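Local coordinates for BH2414 protein (Bacillus halodurans, PDB 3ON1) that is of unknown function but belongs to the L7Ae/L30e ribosomal-protein family, many of whose members bind structured RNA, so that it probably binds RNA too, at residues T36-S41 / R81-V86; Q18-E23 / G85-G90; L7-L12 / R93-L98; S41-I46 / V66-M71. All blocks are in the same frame, centred on the assembly; numbering follows the deposited sequence.

Overall arrangement
From the N terminus, helix 5-15 lies against the last helix, 89-100, in contact 3, which closes the widest loop and encloses the other three contacts. Strand 19-21 then pairs with the end of strand 83-86 in contact 2. Strand 37-41 pairs along 83-86 in contact 1, whose loop ends on the same stretch, so G85 and V86 serve two neighbours and the sheet gains its middle. Innermost is contact 4, where the turn leaving strand 37-41 meets the start of helix 69-75; it shares S41 with contact 1. No loops cross. Leucines of contact 3 pack on the sheet of contact 1, while contacts 2 and 4 lie on opposite sides of the chain's centre.

Contact 1: T36-S41 / R81-V86; sequences TLVILS and RVVIGV
L40 and V83 sit across from each other as a non-hydrogen-bonded pair of the antiparallel strands 37-41 and 83-86, and their side chains lie alongside one another, pointing the same way. The leucine holds CG anti to its carbonyl carbon (chi1 -73°), and from there its CD2 branch leans over to V83 CG2, 3.8 Å away. V38 shares this face and offers its CG1 to V83 CG1 at 4.3 Å; its own partner in register is G85, which has no side chain to meet it. Helix 46-59 covers this side, with L52 touching both V38 and L40.

The other face carries L37, I39, I84 and V86. I39 and I84 meet only at their roots, CB to CB 4.4 Å, and their longer branches stand further apart, each over its own strand. At the far end L37 CD2 approaches V86 CG2 to 4.2 Å, and L37 also packs on L95 of helix 89-100. Beta-branched residues and leucines suit both faces: they accommodate an extended backbone and present only hydrocarbon to the helices.

Between the two faces the strands are stitched by a reciprocal pair of bonds, I39 N to I84 O at 2.8 Å and I84 N to I39 O at 2.9 Å. T36 N donates to V86 O at one end and S41 N to V82 O at the other, extending the ladder both ways. Such a pair of inner antiparallel strands, covered by helices on both faces, is the centre of the three-layer alpha-beta-alpha sandwich of the L7Ae/L30e family.

Contact 2: Q18-E23 / G85-G90; sequences QLLTGE and GVKDAG
L20 and G85 form an antiparallel hydrogen-bonded pair, L20 N reaching G85 O at 2.9 Å and G85 N reaching L20 O at 2.8 Å, and K87 N extends the ladder with a 2.8 Å bond to Q18 O. The next pair, L19 with V86, is non-hydrogen-bonded. Here the side chains run alongside each other, L19 CD2 against V86 CG2 at 3.8 Å, on the face where L19 also packs on L10 and A13 of helix 5-15.

K87 goes to the other face. Its CB and CG lie over the carbonyl of Q18, and its CD passes across L20, for which one of two deposited conformers is described. A bend at chi3 (-62°) brings NZ round to a water 2.8 Å away, which makes a weaker link to L19 O. Cutting K87 back to an alanine is likely to bare the side of L20 that its CD crosses and leave that water without its donor.

Q18 uses its bent chain to lay OE1 3.4 Å from D88 CB, the amide and carboxylate planes being perpendicular, while its NE2 is bonded to A16 O. A water lies 2.6 Å from D88 OD1 and also near Q18 OE1. D88 suits the N-cap position because its OD2 accepts from F91 N. The whole is an edge-strand pairing of the alpha-beta-alpha sandwich, passing directly into a capped helix.

Contact 3: L7-L12 / R93-L98; sequences LSLLGL and RKLAAL
L9 projects from helix 5-15 straight at helix 89-100 and lets one methyl do most of the touching. Its CG stands anti to the backbone N (chi1 -168°), which carries CD2 across to L95 CD2 at 3.9 Å and to L98 CD1 at 4.0 Å. L95 answers by resting the same CD2 3.9 Å from L9 CB, so the two leucines meet at a slant with their branches overlapping. Deeper down, L10 crosses L95 at about a right angle, CD1 to CD1 at 4.0 Å. This is the closely filled part: L10 and L95 are buried, and each also reaches strand 37-41, L10 on I39 and L95 on L37. Leucine is apt here, long enough to span the gap between the helices and forked, so L95 can offer CD1 to L10 and CD2 to L9.

The two segments run antiparallel, their axes 10.1 Å apart at the nearest point and 165° between their directions. Together with helix 69-75, whose L72 touches both L10 and I39, they make one outer layer of the alpha-beta-alpha sandwich, with the sheet beneath them.

Away from the sheet the packing thins. K94 lays CB and CG across L9 CD2, with CG as near as 3.5 Å, yet its bent chain then leads the amino group away from the contact, so the lysine contributes its hydrocarbon while its charge probably faces solvent. L9 itself is only partly covered on this side, although F91 touches it as well. L98 meets L9 through the single methyl CD1, and also touches K5 and W6.

Contact 4: S41-I46 / V66-M71; sequences SSDAGI and VGNRQM
D43 and N68 lie side by side with carboxylate and amide planes only 5° apart, and the R69 guanidinium meets the backbone of D43 at its edge, where NH2 makes a weak 3.3 Å bond to D43 O near the guanidinium plane. In the D43 conformer described, one of two deposited, OD1 also accepts from R69 N at 3.2 Å, on its anti side and somewhat out of the carboxylate plane. The amide of N68 turns to its own helix: OD1 takes the hydrogen of M71 N (a selenomethionine) at 2.8 Å, a capping bond for which asparagine at an N-cap is well suited.

Two residues before D43, S41 holds OG anti to its backbone N (chi1 174°), where it accepts from D43 N at 3.0 Å to make an ST turn within a type I turn. With the hydroxyl gone, as in an alanine, D43 N would probably lose its acceptor and the turn be less firmly set. S42 N donates to V66 O at 3.2 Å from well above the carbonyl plane, a bent bond that does not use a lone pair. A water 2.7 Å from S42 OG donates to G67 O, and G67 suits its positive phi.

The contact is thus chiefly polar. D43 and R69 carry opposite charges, but OD1 and NE stay 4.3 Å apart, beyond a salt bridge, so attraction between them is likely to be modest and the join rests mainly on bonds to backbone atoms.

Contact 1: T36-S41 / R81-V86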
loop_
_atom_site.group_PDB
_atom_site.type_symbol
_atom_site.label_atom_id
_atom_site.label_comp_id
_atom_site.label_asym_id
_atom_site.label_seq_id
_atom_site.Cartn_x
_atom_site.Cartn_y
_atom_site.Cartn_z
ATOM N N THR A 36 -0.645 0.379 8.717
ATOM C CA THR A 36 -1.050 -0.986 9.077
ATOM C C THR A 36 -1.130 -1.960 7.895
ATOM O O THR A 36 -1.443 -3.140 8.073
ATOM C CB THR A 36 -2.361 -1.011 9.897
ATOM O OG1 THR A 36 -3.289 -0.042 9.380
ATOM C CG2 THR A 36 -2.065 -0.719 11.359
ATOM N N LEU A 37 -0.854 -1.456 6.693
ATOM C CA LEU A 37 -0.747 -2.295 5.497
ATOM C C LEU A 37 0.085 -1.560 4.470
ATOM O O LEU A 37 -0.082 -0.353 4.278
ATOM C CB LEU A 37 -2.128 -2.625 4.901
ATOM C CG LEU A 37 -2.193 -3.286 3.511
ATOM C CD1 LEU A 37 -1.670 -4.723 3.525
ATOM C CD2 LEU A 37 -3.607 -3.271 2.971
ATOM N N VAL A 38 0.976 -2.292 3.811
ATOM C CA VAL A 38 1.714 -1.748 2.676
ATOM C C VAL A 38 1.317 -2.509 1.419
ATOM O O VAL A 38 1.277 -3.735 1.406
ATOM C CB VAL A 38 3.242 -1.795 2.911
ATOM C CG1 VAL A 38 4.003 -1.408 1.645
ATOM C CG2 VAL A 38 3.614 -0.860 4.062
ATOM N N ILE A 39 0.980 -1.755 0.380
ATOM C CA ILE A 39 0.697 -2.314 -0.936
ATOM C C ILE A 39 1.827 -1.927 -1.875
ATOM O O ILE A 39 2.138 -0.746 -2.026
ATOM C CB ILE A 39 -0.667 -1.835 -1.473
ATOM C CG1 ILE A 39 -1.798 -2.415 -0.614
ATOM C CG2 ILE A 39 -0.840 -2.233 -2.944
ATOM C CD1 ILE A 39 -3.155 -1.746 -0.817
ATOM N N LEU A 40 2.447 -2.935 -2.481
ATOM C CA LEU A 40 3.544 -2.718 -3.415
ATOM C C LEU A 40 3.100 -3.101 -4.807
ATOM O O LEU A 40 2.515 -4.159 -4.999
ATOM C CB LEU A 40 4.739 -3.596 -3.049
ATOM C CG LEU A 40 5.615 -3.290 -1.846
ATOM C CD1 LEU A 40 6.583 -4.439 -1.658
ATOM C CD2 LEU A 40 6.362 -1.993 -2.072
ATOM N N SER A 41 3.389 -2.248 -5.784
ATOM C CA SER A 41 3.158 -2.600 -7.178
ATOM C C SER A 41 4.000 -3.809 -7.565
ATOM O O SER A 41 5.163 -3.911 -7.156
ATOM C CB SER A 41 3.524 -1.428 -8.087
ATOM O OG SER A 41 3.419 -1.820 -9.444
ATOM N N ARG A 81 1.820 4.964 -9.062
ATOM C CA ARG A 81 2.361 4.797 -7.710
ATOM C C ARG A 81 2.919 3.395 -7.530
ATOM O O ARG A 81 2.354 2.429 -8.044
ATOM C CB ARG A 81 1.295 5.087 -6.641
ATOM C CG ARG A 81 0.936 6.568 -6.467
ATOM C CD ARG A 81 2.141 7.392 -6.051
ATOM N NE ARG A 81 1.775 8.776 -5.754
ATOM C CZ ARG A 81 1.744 9.757 -6.652
ATOM N NH1 ARG A 81 2.057 9.519 -7.918
ATOM N NH2 ARG A 81 1.402 10.982 -6.279
ATOM N N VAL A 82 4.048 3.266 -6.830
ATOM C CA VAL A 82 4.618 1.935 -6.563
ATOM C C VAL A 82 4.494 1.482 -5.108
ATOM O O VAL A 82 4.343 0.289 -4.842
ATOM C CB VAL A 82 6.095 1.792 -7.026
ATOM C CG1 VAL A 82 6.161 1.601 -8.528
ATOM C CG2 VAL A 82 6.918 2.989 -6.597
ATOM N N VAL A 83 4.568 2.420 -4.168
ATOM C CA VAL A 83 4.502 2.054 -2.749
ATOM C C VAL A 83 3.398 2.847 -2.077
ATOM O O VAL A 83 3.426 4.075 -2.076
ATOM C CB VAL A 83 5.840 2.330 -2.013
ATOM C CG1 VAL A 83 5.743 1.886 -0.552
ATOM C CG2 VAL A 83 7.010 1.655 -2.711
ATOM N N ILE A 84 2.432 2.131 -1.507
ATOM C CA ILE A 84 1.322 2.746 -0.794
ATOM C C ILE A 84 1.273 2.216 0.631
ATOM O O ILE A 84 1.334 1.005 0.855
ATOM C CB ILE A 84 -0.031 2.476 -1.499
ATOM C CG1 ILE A 84 -0.014 3.077 -2.908
ATOM C CG2 ILE A 84 -1.207 3.014 -0.658
ATOM C CD1 ILE A 84 -1.226 2.727 -3.764
ATOM N N GLY A 85 1.168 3.133 1.584
ATOM C CA GLY A 85 0.944 2.775 2.986
ATOM C C GLY A 85 -0.444 3.191 3.439
ATOM O O GLY A 85 -0.872 4.324 3.196
ATOM N N VAL A 86 -1.149 2.279 4.098
ATOM C CA VAL A 86 -2.515 2.539 4.551
ATOM C C VAL A 86 -2.520 2.917 6.037
ATOM O O VAL A 86 -2.024 2.162 6.885
ATOM C CB VAL A 86 -3.433 1.324 4.264
ATOM C CG1 VAL A 86 -4.886 1.641 4.626
ATOM C CG2 VAL A 86 -3.327 0.922 2.804
#

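Contact 2: Q18-E23 / G85-G90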
loop_
_atom_site.group_PDB
_atom_site.type_symbol
_atom_site.label_atom_id
_atom_site.label_comp_id
_atom_site.label_asym_id
_atom_site.label_seq_id
_atom_site.Cartn_x
_atom_site.Cartn_y
_atom_site.Cartn_z
ATOM N N GLN A 18 -6.323 8.704 3.864
ATOM C CA GLN A 18 -5.794 7.638 4.708
ATOM C C GLN A 18 -4.645 6.890 4.044
ATOM O O GLN A 18 -4.297 5.788 4.462
ATOM C CB GLN A 18 -6.907 6.665 5.100
ATOM C CG GLN A 18 -7.987 7.302 5.970
ATOM C CD GLN A 18 -7.401 7.931 7.219
ATOM O OE1 GLN A 18 -6.749 7.251 8.006
ATOM N NE2 GLN A 18 -7.598 9.237 7.386
ATOM N N LEU A 19 -4.057 7.491 3.013
ATOM C CA LEU A 19 -2.922 6.871 2.328
ATOM C C LEU A 19 -1.686 7.748 2.300
ATOM O O LEU A 19 -1.780 8.985 2.266
ATOM C CB LEU A 19 -3.288 6.514 0.883
ATOM C CG LEU A 19 -4.499 5.615 0.638
ATOM C CD1 LEU A 19 -4.676 5.466 -0.864
ATOM C CD2 LEU A 19 -4.321 4.251 1.264
ATOM N N LEU A 20 -0.531 7.082 2.332
ATOM C CA LEU A 20 0.769 7.686 2.062
ATOM C C LEU A 20 1.374 6.972 0.860
ATOM O O LEU A 20 1.075 5.802 0.622
ATOM C CB LEU A 20 1.691 7.530 3.273
ATOM C CG LEU A 20 1.318 8.381 4.485
ATOM C CD1 LEU A 20 2.250 8.098 5.651
ATOM C CD2 LEU A 20 1.347 9.856 4.123
ATOM N N THR A 21 2.203 7.670 0.087
ATOM C CA THR A 21 2.918 7.012 -0.997
ATOM C C THR A 21 4.388 7.367 -0.976
ATOM O O THR A 21 4.787 8.365 -0.366
ATOM C CB THR A 21 2.320 7.340 -2.390
ATOM O OG1 THR A 21 2.537 8.722 -2.712
ATOM C CG2 THR A 21 0.824 7.010 -2.440
ATOM N N GLY A 22 5.182 6.545 -1.652
ATOM C CA GLY A 22 6.617 6.780 -1.756
ATOM C C GLY A 22 7.375 5.895 -0.801
ATOM O O GLY A 22 7.016 5.781 0.369
ATOM N N GLU A 23 8.430 5.268 -1.307
ATOM C CA GLU A 23 9.202 4.308 -0.538
ATOM C C GLU A 23 9.687 4.857 0.811
ATOM O O GLU A 23 9.436 4.242 1.844
ATOM C CB GLU A 23 10.376 3.798 -1.370
ATOM C CG GLU A 23 11.171 2.692 -0.720
ATOM C CD GLU A 23 12.319 2.227 -1.587
ATOM O OE1 GLU A 23 12.291 2.474 -2.810
ATOM O OE2 GLU A 23 13.248 1.609 -1.043
ATOM N N GLY A 85 1.168 3.133 1.584
ATOM C CA GLY A 85 0.944 2.775 2.986
ATOM C C GLY A 85 -0.444 3.191 3.439
ATOM O O GLY A 85 -0.872 4.324 3.196
ATOM N N VAL A 86 -1.149 2.279 4.098
ATOM C CA VAL A 86 -2.515 2.539 4.551
ATOM C C VAL A 86 -2.520 2.917 6.037
ATOM O O VAL A 86 -2.024 2.162 6.885
ATOM C CB VAL A 86 -3.433 1.324 4.264
ATOM C CG1 VAL A 86 -4.886 1.641 4.626
ATOM C CG2 VAL A 86 -3.327 0.922 2.804
ATOM N N LYS A 87 -3.093 4.080 6.339
ATOM C CA LYS A 87 -3.012 4.682 7.677
ATOM C C LYS A 87 -4.195 4.356 8.571
ATOM O O LYS A 87 -4.200 4.710 9.760
ATOM C CB LYS A 87 -2.871 6.205 7.580
ATOM C CG LYS A 87 -1.637 6.680 6.828
ATOM C CD LYS A 87 -1.325 8.142 7.100
ATOM C CE LYS A 87 -2.438 9.054 6.644
ATOM N NZ LYS A 87 -1.990 10.474 6.633
ATOM N N ASP A 88 -5.201 3.704 8.002
ATOM C CA ASP A 88 -6.402 3.366 8.745
ATOM C C ASP A 88 -6.509 1.855 8.872
ATOM O O ASP A 88 -6.558 1.144 7.856
ATOM C CB ASP A 88 -7.643 3.935 8.046
ATOM C CG ASP A 88 -8.926 3.627 8.802
ATOM O OD1 ASP A 88 -9.278 4.388 9.731
ATOM O OD2 ASP A 88 -9.584 2.621 8.470
ATOM N N ALA A 89 -6.548 1.372 10.114
ATOM C CA ALA A 89 -6.580 -0.068 10.388
ATOM C C ALA A 89 -7.770 -0.797 9.762
ATOM O O ALA A 89 -7.634 -1.936 9.315
ATOM C CB ALA A 89 -6.511 -0.344 11.903
ATOM N N GLY A 90 -8.934 -0.150 9.743
ATOM C CA GLY A 90 -10.128 -0.733 9.108
ATOM C C GLY A 90 -9.945 -0.938 7.612
ATOM O O GLY A 90 -10.234 -2.009 7.079
HETATM O O HOH W 1 -8.052 6.542 10.529
HETATM O O HOH W 2 -5.017 8.088 9.891
HETATM O O HOH W 3 -2.506 11.678 4.178
#

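Contact 3: L7-L12 / R93-L98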
loop_
_atom_site.group_PDB
_atom_site.type_symbol
_atom_site.label_atom_id
_atom_site.label_comp_id
_atom_site.label_asym_id
_atom_site.label_seq_id
_atom_site.Cartn_x
_atom_site.Cartn_y
_atom_site.Cartn_z
ATOM N N LEU A 7 -9.387 -2.110 -5.605
ATOM C CA LEU A 7 -9.009 -0.860 -6.265
ATOM C C LEU A 7 -9.984 0.267 -5.935
ATOM O O LEU A 7 -9.570 1.398 -5.665
ATOM C CB LEU A 7 -8.897 -1.055 -7.781
ATOM C CG LEU A 7 -7.650 -1.824 -8.213
ATOM C CD1 LEU A 7 -7.824 -2.310 -9.640
ATOM C CD2 LEU A 7 -6.393 -0.968 -8.076
ATOM N N SER A 8 -11.275 -0.053 -5.966
ATOM C CA SER A 8 -12.322 0.901 -5.615
ATOM C C SER A 8 -12.181 1.359 -4.166
ATOM O O SER A 8 -12.268 2.551 -3.873
ATOM C CB SER A 8 -13.704 0.284 -5.839
ATOM O OG SER A 8 -14.721 1.166 -5.399
ATOM N N LEU A 9 -11.946 0.405 -3.268
ATOM C CA LEU A 9 -11.773 0.707 -1.848
ATOM C C LEU A 9 -10.535 1.573 -1.596
ATOM O O LEU A 9 -10.552 2.463 -0.737
ATOM C CB LEU A 9 -11.716 -0.576 -1.019
ATOM C CG LEU A 9 -11.834 -0.339 0.489
ATOM C CD1 LEU A 9 -13.187 0.264 0.860
ATOM C CD2 LEU A 9 -11.589 -1.622 1.259
ATOM N N LEU A 10 -9.472 1.314 -2.351
ATOM C CA LEU A 10 -8.254 2.123 -2.282
ATOM C C LEU A 10 -8.558 3.589 -2.629
ATOM O O LEU A 10 -8.038 4.508 -1.987
ATOM C CB LEU A 10 -7.186 1.530 -3.204
ATOM C CG LEU A 10 -5.705 1.844 -2.998
ATOM C CD1 LEU A 10 -5.236 1.538 -1.576
ATOM C CD2 LEU A 10 -4.886 1.057 -4.009
ATOM N N GLY A 11 -9.420 3.790 -3.625
ATOM C CA GLY A 11 -9.900 5.122 -3.999
ATOM C C GLY A 11 -10.611 5.839 -2.864
ATOM O O GLY A 11 -10.398 7.031 -2.642
ATOM N N LEU A 12 -11.459 5.112 -2.142
ATOM C CA LEU A 12 -12.127 5.678 -0.971
ATOM C C LEU A 12 -11.137 6.027 0.139
ATOM O O LEU A 12 -11.306 7.040 0.820
ATOM C CB LEU A 12 -13.215 4.736 -0.446
ATOM C CG LEU A 12 -14.362 4.409 -1.413
ATOM C CD1 LEU A 12 -15.431 3.631 -0.679
ATOM C CD2 LEU A 12 -14.973 5.659 -2.035
ATOM N N ARG A 93 -7.336 -3.806 7.058
ATOM C CA ARG A 93 -7.915 -5.140 7.232
ATOM C C ARG A 93 -8.690 -5.546 5.987
ATOM O O ARG A 93 -8.450 -6.612 5.414
ATOM C CB ARG A 93 -8.823 -5.193 8.467
ATOM C CG ARG A 93 -8.085 -5.431 9.775
ATOM C CD ARG A 93 -9.026 -5.860 10.897
ATOM N NE ARG A 93 -10.091 -4.887 11.106
ATOM C CZ ARG A 93 -9.986 -3.828 11.899
ATOM N NH1 ARG A 93 -8.863 -3.611 12.571
ATOM N NH2 ARG A 93 -11.003 -2.992 12.026
ATOM N N LYS A 94 -9.589 -4.666 5.551
ATOM C CA LYS A 94 -10.472 -4.954 4.428
ATOM C C LYS A 94 -9.716 -5.095 3.100
ATOM O O LYS A 94 -9.993 -6.013 2.320
ATOM C CB LYS A 94 -11.579 -3.898 4.335
ATOM C CG LYS A 94 -12.687 -4.223 3.330
ATOM C CD LYS A 94 -13.407 -5.501 3.694
ATOM C CE LYS A 94 -14.804 -5.532 3.112
ATOM N NZ LYS A 94 -15.537 -6.689 3.661
ATOM N N LEU A 95 -8.761 -4.198 2.853
ATOM C CA LEU A 95 -7.947 -4.289 1.641
ATOM C C LEU A 95 -7.180 -5.609 1.602
ATOM O O LEU A 95 -7.136 -6.268 0.567
ATOM C CB LEU A 95 -6.991 -3.098 1.527
ATOM C CG LEU A 95 -7.637 -1.759 1.157
ATOM C CD1 LEU A 95 -6.705 -0.611 1.514
ATOM C CD2 LEU A 95 -8.045 -1.706 -0.314
ATOM N N ALA A 96 -6.600 -6.003 2.735
ATOM C CA ALA A 96 -5.846 -7.254 2.810
ATOM C C ALA A 96 -6.753 -8.451 2.534
ATOM O O ALA A 96 -6.382 -9.350 1.780
ATOM C CB ALA A 96 -5.154 -7.393 4.166
ATOM N N ALA A 97 -7.948 -8.448 3.124
ATOM C CA ALA A 97 -8.919 -9.525 2.915
ATOM C C ALA A 97 -9.320 -9.642 1.446
ATOM O O ALA A 97 -9.419 -10.747 0.913
ATOM C CB ALA A 97 -10.146 -9.316 3.788
ATOM N N LEU A 98 -9.521 -8.499 0.793
ATOM C CA LEU A 98 -9.918 -8.476 -0.611
ATOM C C LEU A 98 -8.804 -8.998 -1.512
ATOM O O LEU A 98 -9.046 -9.806 -2.415
ATOM C CB LEU A 98 -10.340 -7.065 -1.027
ATOM C CG LEU A 98 -11.694 -6.576 -0.505
ATOM C CD1 LEU A 98 -11.827 -5.081 -0.731
ATOM C CD2 LEU A 98 -12.840 -7.330 -1.167
#

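Contact 4: S41-I46 / V66-M71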
loop_
_atom_site.group_PDB
_atom_site.type_symbol
_atom_site.label_atom_id
_atom_site.label_comp_id
_atom_site.label_asym_id
_atom_site.label_seq_id
_atom_site.Cartn_x
_atom_site.Cartn_y
_atom_site.Cartn_z
ATOM N N SER A 41 3.389 -2.248 -5.784
ATOM C CA SER A 41 3.158 -2.600 -7.178
ATOM C C SER A 41 4.000 -3.809 -7.565
ATOM O O SER A 41 5.163 -3.911 -7.156
ATOM C CB SER A 41 3.524 -1.428 -8.087
ATOM O OG SER A 41 3.419 -1.820 -9.444
ATOM N N SER A 42 3.427 -4.711 -8.364
ATOM C CA SER A 42 4.210 -5.816 -8.939
ATOM C C SER A 42 5.413 -5.317 -9.745
ATOM O O SER A 42 6.408 -6.035 -9.893
ATOM C CB SER A 42 3.338 -6.716 -9.813
ATOM O OG SER A 42 2.306 -7.318 -9.053
ATOM N N ASP A 43 5.296 -4.080 -10.235
ATOM C CA ASP A 43 6.312 -3.393 -11.040
ATOM C C ASP A 43 7.470 -2.844 -10.245
ATOM O O ASP A 43 8.512 -2.512 -10.817
ATOM C CB ASP A 43 5.679 -2.205 -11.750
ATOM C CG ASP A 43 4.862 -2.615 -12.919
ATOM O OD1 ASP A 43 3.917 -1.879 -13.255
ATOM O OD2 ASP A 43 5.168 -3.676 -13.499
ATOM N N ALA A 44 7.272 -2.716 -8.935
ATOM C CA ALA A 44 8.260 -2.103 -8.044
ATOM C C ALA A 44 9.588 -2.807 -8.264
ATOM O O ALA A 44 9.618 -4.017 -8.506
ATOM C CB ALA A 44 7.835 -2.241 -6.584
ATOM N N GLY A 45 10.675 -2.045 -8.203
ATOM C CA GLY A 45 12.018 -2.611 -8.295
ATOM C C GLY A 45 12.265 -3.640 -7.208
ATOM O O GLY A 45 11.690 -3.555 -6.120
ATOM N N ILE A 46 13.106 -4.622 -7.505
ATOM C CA ILE A 46 13.354 -5.708 -6.552
ATOM C C ILE A 46 13.959 -5.183 -5.243
ATOM O O ILE A 46 13.678 -5.722 -4.184
ATOM C CB ILE A 46 14.183 -6.885 -7.172
ATOM C CG1 ILE A 46 14.154 -8.133 -6.276
ATOM C CG2 ILE A 46 15.614 -6.452 -7.497
ATOM C CD1 ILE A 46 12.780 -8.749 -6.071
ATOM N N VAL A 66 0.822 -6.431 -5.621
ATOM C CA VAL A 66 -0.339 -6.516 -6.518
ATOM C C VAL A 66 -0.326 -5.485 -7.639
ATOM O O VAL A 66 0.340 -4.451 -7.539
ATOM C CB VAL A 66 -1.678 -6.353 -5.748
ATOM C CG1 VAL A 66 -2.025 -7.605 -4.974
ATOM C CG2 VAL A 66 -1.651 -5.132 -4.845
ATOM N N GLY A 67 -1.085 -5.774 -8.693
ATOM C CA GLY A 67 -1.359 -4.823 -9.770
ATOM C C GLY A 67 -0.139 -4.354 -10.526
ATOM O O GLY A 67 0.800 -5.105 -10.735
ATOM N N ASN A 68 -0.185 -3.108 -10.973
ATOM C CA ASN A 68 0.965 -2.446 -11.562
ATOM C C ASN A 68 0.885 -0.979 -11.162
ATOM O O ASN A 68 -0.104 -0.562 -10.544
ATOM C CB ASN A 68 1.006 -2.642 -13.083
ATOM C CG ASN A 68 -0.207 -2.073 -13.778
ATOM O OD1 ASN A 68 -0.658 -0.978 -13.454
ATOM N ND2 ASN A 68 -0.741 -2.809 -14.747
ATOM N N ARG A 69 1.908 -0.197 -11.489
ATOM C CA ARG A 69 1.957 1.182 -11.006
ATOM C C ARG A 69 0.891 2.082 -11.640
ATOM O O ARG A 69 0.460 3.056 -11.025
ATOM C CB ARG A 69 3.365 1.777 -11.122
ATOM C CG ARG A 69 3.878 1.982 -12.541
ATOM C CD ARG A 69 5.307 2.502 -12.515
ATOM N NE ARG A 69 6.218 1.494 -11.977
ATOM C CZ ARG A 69 7.501 1.700 -11.693
ATOM N NH1 ARG A 69 8.055 2.896 -11.864
ATOM N NH2 ARG A 69 8.228 0.705 -11.211
ATOM N N GLN A 70 0.453 1.726 -12.844
ATOM C CA GLN A 70 -0.617 2.453 -13.532
ATOM C C GLN A 70 -1.962 2.268 -12.830
ATOM O O GLN A 70 -2.631 3.258 -12.508
ATOM C CB GLN A 70 -0.693 2.029 -15.012
ATOM C CG GLN A 70 0.512 2.462 -15.852
ATOM C CD GLN A 70 1.740 1.586 -15.658
ATOM O OE1 GLN A 70 1.639 0.405 -15.308
ATOM N NE2 GLN A 70 2.914 2.163 -15.889
HETATM N N MSE A 71 -2.344 1.015 -12.589
HETATM C CA MSE A 71 -3.578 0.684 -11.873
HETATM C C MSE A 71 -3.618 1.304 -10.476
HETATM O O MSE A 71 -4.651 1.817 -10.053
HETATM C CB MSE A 71 -3.732 -0.831 -11.733
HETATM C CG MSE A 71 -3.924 -1.602 -13.022
HETATM SE SE MSE A 71 -3.557 -3.500 -12.703
HETATM C CE MSE A 71 -4.621 -3.687 -11.087
HETATM O O HOH W 4 -0.048 -7.987 -10.245
#